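ABC transporter periplasmic substrate-binding protein (Desulfovibrio alaskensis, PDB 5MY5) probably binds tungstate in the periplasm and delivers it to an ABC transporter for uptake into the cell. Local coordinates at residues G96-F107 with L220-P231. The protein carries 2 engineered substitutions. Sequence-based numbering, arbitrary orientation. Where two conformers were deposited one is given.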
loop_
_atom_site.group_PDB
_atom_site.type_symbol
_atom_site.label_atom_id
_atom_site.label_comp_id
_atom_site.label_asym_id
_atom_site.label_seq_id
_atom_site.Cartn_x
_atom_site.Cartn_y
_atom_site.Cartn_z
ATOM N N GLY A 96 10.556 14.015 -11.816
ATOM C CA GLY A 96 10.649 12.603 -12.318
ATOM C C GLY A 96 10.412 12.524 -13.783
ATOM O O GLY A 96 9.794 13.421 -14.346
ATOM N N THR A 97 10.890 11.467 -14.457
ATOM C CA THR A 97 10.746 11.350 -15.866
ATOM C C THR A 97 9.380 10.781 -16.205
ATOM O O THR A 97 8.603 11.291 -17.044
ATOM C CB THR A 97 11.854 10.427 -16.407
ATOM O OG1 THR A 97 11.723 9.135 -15.789
ATOM C CG2 THR A 97 13.249 11.008 -15.952
ATOM N N ALA A 98 8.963 9.703 -15.518
ATOM C CA ALA A 98 7.709 9.048 -15.803
ATOM C C ALA A 98 7.441 7.943 -14.764
ATOM O O ALA A 98 8.400 7.458 -14.096
ATOM C CB ALA A 98 7.669 8.452 -17.182
ATOM N N ARG A 99 6.170 7.595 -14.627
ATOM C CA ARG A 99 5.729 6.536 -13.730
ATOM C C ARG A 99 5.670 5.268 -14.527
ATOM O O ARG A 99 4.998 5.213 -15.574
ATOM C CB ARG A 99 4.312 6.731 -13.179
ATOM C CG ARG A 99 4.081 8.003 -12.425
ATOM C CD ARG A 99 2.597 8.207 -12.303
ATOM N NE ARG A 99 1.989 7.224 -11.455
ATOM C CZ ARG A 99 0.807 6.654 -11.577
ATOM N NH1 ARG A 99 0.020 6.970 -12.602
ATOM N NH2 ARG A 99 0.357 5.844 -10.657
ATOM N N THR A 100 6.274 4.188 -14.011
ATOM C CA THR A 100 6.074 2.839 -14.544
ATOM C C THR A 100 5.368 2.006 -13.493
ATOM O O THR A 100 5.948 1.691 -12.461
ATOM C CB THR A 100 7.431 2.182 -14.978
ATOM O OG1 THR A 100 8.020 2.989 -16.011
ATOM C CG2 THR A 100 7.254 0.855 -15.508
ATOM N N GLN A 101 4.185 1.547 -13.821
ATOM C CA GLN A 101 3.452 0.694 -12.906
ATOM C C GLN A 101 4.046 -0.682 -12.897
ATOM O O GLN A 101 4.440 -1.214 -13.964
ATOM C CB GLN A 101 1.969 0.648 -13.284
ATOM C CG GLN A 101 1.210 1.886 -12.786
ATOM C CD GLN A 101 1.445 3.129 -13.626
ATOM O OE1 GLN A 101 1.101 3.158 -14.819
ATOM N NE2 GLN A 101 1.968 4.180 -13.013
ATOM N N LEU A 102 4.119 -1.290 -11.746
ATOM C CA LEU A 102 4.885 -2.565 -11.499
ATOM C C LEU A 102 4.066 -3.678 -10.835
ATOM O O LEU A 102 4.019 -4.840 -11.320
ATOM C CB LEU A 102 6.220 -2.333 -10.824
ATOM C CG LEU A 102 7.223 -1.515 -11.580
ATOM C CD1 LEU A 102 8.409 -1.139 -10.688
ATOM C CD2 LEU A 102 7.724 -2.326 -12.817
ATOM N N MET A 103 3.333 -3.385 -9.763
ATOM C CA MET A 103 2.531 -4.299 -9.032
ATOM C C MET A 103 1.593 -3.556 -8.095
ATOM O O MET A 103 1.770 -2.381 -7.910
ATOM C CB MET A 103 3.342 -5.232 -8.170
ATOM C CG MET A 103 4.165 -4.659 -7.098
ATOM S SD MET A 103 5.646 -3.713 -7.471
ATOM C CE MET A 103 6.253 -3.514 -5.841
ATOM N N TYR A 104 0.631 -4.268 -7.565
ATOM C CA TYR A 104 -0.163 -3.685 -6.465
ATOM C C TYR A 104 -0.285 -4.627 -5.298
ATOM O O TYR A 104 -0.365 -5.845 -5.520
ATOM C CB TYR A 104 -1.546 -3.257 -6.926
ATOM C CG TYR A 104 -2.434 -4.348 -7.590
ATOM C CD1 TYR A 104 -3.346 -5.061 -6.841
ATOM C CD2 TYR A 104 -2.420 -4.585 -8.971
ATOM C CE1 TYR A 104 -4.179 -6.017 -7.385
ATOM C CE2 TYR A 104 -3.330 -5.487 -9.532
ATOM C CZ TYR A 104 -4.168 -6.216 -8.707
ATOM O OH TYR A 104 -5.016 -7.176 -9.174
ATOM N N ASN A 105 -0.342 -4.134 -4.077
ATOM C CA ASN A 105 -0.918 -4.857 -2.954
ATOM C C ASN A 105 -2.344 -4.273 -2.733
ATOM O O ASN A 105 -2.870 -3.612 -3.619
ATOM C CB ASN A 105 -0.020 -4.926 -1.719
ATOM C CG ASN A 105 0.440 -3.557 -1.213
ATOM O OD1 ASN A 105 0.038 -2.540 -1.757
ATOM N ND2 ASN A 105 1.334 -3.521 -0.209
ATOM N N ASP A 106 -3.006 -4.762 -1.740
ATOM C CA ASP A 106 -4.380 -4.352 -1.599
ATOM C C ASP A 106 -4.804 -4.188 -0.173
ATOM O O ASP A 106 -4.177 -4.587 0.756
ATOM C CB ASP A 106 -5.341 -5.271 -2.369
ATOM C CG ASP A 106 -5.434 -6.670 -1.782
ATOM O OD1 ASP A 106 -4.565 -7.139 -1.004
ATOM O OD2 ASP A 106 -6.400 -7.401 -2.167
ATOM N N PHE A 107 -5.968 -3.561 -0.046
ATOM C CA PHE A 107 -6.647 -3.371 1.205
ATOM C C PHE A 107 -7.869 -4.264 1.284
ATOM O O PHE A 107 -8.395 -4.569 0.278
ATOM C CB PHE A 107 -7.066 -1.871 1.368
ATOM C CG PHE A 107 -5.883 -0.928 1.504
ATOM C CD1 PHE A 107 -5.345 -0.683 2.692
ATOM C CD2 PHE A 107 -5.408 -0.272 0.349
ATOM C CE1 PHE A 107 -4.217 0.214 2.799
ATOM C CE2 PHE A 107 -4.358 0.645 0.452
ATOM C CZ PHE A 107 -3.762 0.820 1.656
ATOM N N LEU A 220 -9.844 -1.065 -3.989
ATOM C CA LEU A 220 -8.982 -1.457 -2.888
ATOM C C LEU A 220 -7.486 -1.718 -3.289
ATOM O O LEU A 220 -6.686 -2.026 -2.441
ATOM C CB LEU A 220 -9.524 -2.715 -2.201
ATOM C CG LEU A 220 -10.882 -2.531 -1.518
ATOM C CD1 LEU A 220 -11.429 -3.896 -1.118
ATOM C CD2 LEU A 220 -10.766 -1.616 -0.299
ATOM N N PHE A 221 -7.200 -1.611 -4.564
ATOM C CA PHE A 221 -5.797 -1.780 -5.018
ATOM C C PHE A 221 -4.875 -0.661 -4.595
ATOM O O PHE A 221 -5.287 0.496 -4.568
ATOM C CB PHE A 221 -5.723 -1.905 -6.524
ATOM C CG PHE A 221 -6.416 -3.129 -7.107
ATOM C CD1 PHE A 221 -7.008 -4.121 -6.299
ATOM C CD2 PHE A 221 -6.540 -3.226 -8.521
ATOM C CE1 PHE A 221 -7.649 -5.225 -6.869
ATOM C CE2 PHE A 221 -7.214 -4.296 -9.081
ATOM C CZ PHE A 221 -7.759 -5.295 -8.243
ATOM N N ASN A 222 -3.668 -1.028 -4.247
ATOM C CA ASN A 222 -2.622 -0.092 -3.863
ATOM C C ASN A 222 -1.540 -0.192 -4.921
ATOM O O ASN A 222 -0.573 -0.976 -4.729
ATOM C CB ASN A 222 -2.151 -0.400 -2.469
ATOM C CG ASN A 222 -1.177 0.673 -1.887
ATOM O OD1 ASN A 222 -1.415 1.861 -2.060
ATOM N ND2 ASN A 222 -0.105 0.227 -1.204
ATOM N N GLN A 223 -1.662 0.595 -5.970
ATOM C CA GLN A 223 -0.807 0.516 -7.159
ATOM C C GLN A 223 0.607 1.098 -6.800
ATOM O O GLN A 223 0.742 2.254 -6.409
ATOM C CB GLN A 223 -1.342 1.275 -8.321
ATOM C CG GLN A 223 -0.507 1.128 -9.570
ATOM C CD GLN A 223 -0.467 -0.283 -10.086
ATOM O OE1 GLN A 223 -1.524 -0.911 -10.342
ATOM N NE2 GLN A 223 0.726 -0.814 -10.300
ATOM N N TYR A 224 1.662 0.274 -7.040
ATOM C CA TYR A 224 3.032 0.732 -7.014
ATOM C C TYR A 224 3.563 1.153 -8.364
ATOM O O TYR A 224 3.299 0.415 -9.388
ATOM C CB TYR A 224 3.953 -0.380 -6.556
ATOM C CG TYR A 224 4.028 -0.474 -5.114
ATOM C CD1 TYR A 224 3.005 -1.068 -4.384
ATOM C CD2 TYR A 224 5.104 0.041 -4.429
ATOM C CE1 TYR A 224 3.065 -1.150 -2.997
ATOM C CE2 TYR A 224 5.188 -0.021 -3.062
ATOM C CZ TYR A 224 4.166 -0.635 -2.321
ATOM O OH TYR A 224 4.269 -0.692 -0.967
ATOM N N SER A 225 4.348 2.235 -8.377
ATOM C CA SER A 225 5.102 2.640 -9.555
ATOM C C SER A 225 6.535 2.978 -9.187
ATOM O O SER A 225 6.799 3.474 -8.081
ATOM C CB SER A 225 4.454 3.827 -10.199
ATOM O OG SER A 225 3.121 3.482 -10.542
ATOM N N ALA A 226 7.419 2.786 -10.166
ATOM C CA ALA A 226 8.765 3.318 -10.054
ATOM C C ALA A 226 8.868 4.582 -10.849
ATOM O O ALA A 226 8.227 4.703 -11.945
ATOM C CB ALA A 226 9.818 2.309 -10.553
ATOM N N ILE A 227 9.634 5.537 -10.335
ATOM C CA ILE A 227 9.828 6.829 -11.054
ATOM C C ILE A 227 11.276 7.223 -10.924
ATOM O O ILE A 227 11.755 7.637 -9.870
ATOM C CB ILE A 227 8.982 7.941 -10.354
ATOM C CG1 ILE A 227 7.510 7.550 -10.288
ATOM C CG2 ILE A 227 9.125 9.214 -11.167
ATOM C CD1 ILE A 227 6.652 8.411 -9.339
ATOM N N PRO A 228 12.026 7.143 -12.048
ATOM C CA PRO A 228 13.373 7.699 -12.112
ATOM C C PRO A 228 13.347 9.225 -11.844
ATOM O O PRO A 228 12.487 9.892 -12.428
ATOM C CB PRO A 228 13.836 7.372 -13.529
ATOM C CG PRO A 228 13.050 6.137 -13.903
ATOM C CD PRO A 228 11.665 6.437 -13.276
ATOM N N VAL A 229 14.269 9.668 -11.061
ATOM C CA VAL A 229 14.432 11.151 -10.832
ATOM C C VAL A 229 14.992 11.698 -12.151
ATOM O O VAL A 229 15.785 11.114 -12.809
ATOM C CB VAL A 229 15.301 11.376 -9.630
ATOM C CG1 VAL A 229 15.721 12.871 -9.464
ATOM C CG2 VAL A 229 14.613 10.943 -8.367
ATOM N N ASN A 230 14.500 12.865 -12.548
ATOM C CA ASN A 230 14.777 13.453 -13.876
ATOM C C ASN A 230 16.115 14.174 -13.890
ATOM O O ASN A 230 16.342 15.051 -13.081
ATOM C CB ASN A 230 13.649 14.426 -14.213
ATOM C CG ASN A 230 13.663 14.791 -15.655
ATOM O OD1 ASN A 230 14.691 14.847 -16.296
ATOM N ND2 ASN A 230 12.476 15.057 -16.180
ATOM N N PRO A 231 17.034 13.770 -14.770
ATOM C CA PRO A 231 18.365 14.416 -14.871
ATOM C C PRO A 231 18.327 15.921 -15.234
ATOM O O PRO A 231 19.249 16.675 -14.914
ATOM C CB PRO A 231 19.077 13.602 -15.985
ATOM C CG PRO A 231 18.251 12.441 -16.208
ATOM C CD PRO A 231 16.899 12.627 -15.686
HETATM O O HOH W 1 9.230 15.454 -16.056
HETATM O O HOH W 2 1.574 4.202 -8.326
HETATM O O HOH W 3 2.223 -0.448 0.843
#
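Strands 100-107 and 221-228 run antiparallel, at 154°, from the T100–A226 pair to the D106–F221 pair. They bridge the two lobes of the periplasmic binding-protein fold, consistent with the hinge between its domains. T100 and A226 exchange two backbone hydrogen bonds. A beta bulge follows: L102 and M103 both lie opposite Y224. L102 N donates to Y224 O, and Y224 N donates to M103 O at 2.8 Å. Y224 O takes a second bond from the side chain of its neighbour, Q223 NE2, on the opposite face of the carbonyl plane. The other end of that amide, Q223 OE1, is held by N272.

Y104 and F221 form a face-to-face stack, with centroids 4.0 Å apart and planes 18° apart. The Y104 ring is carried back over its own backbone (chi1 56°), and CE1 lies over the centre of the F221 ring. N105 and N222 sit on the opposite side of the sheet. Their amides are nearly coplanar, and N222 ND2 donates in plane to a lone pair of N105 OD1 at 2.8 Å. That oxygen also faces the edge of the Y224 ring. M103 CE lies over the face of this ring, 4.2 Å from its centroid. R99 NE forms a salt bridge with E87. A water accepts from R99 NH2 and from S225 OG, and donates to Q223 O at 2.9 Å.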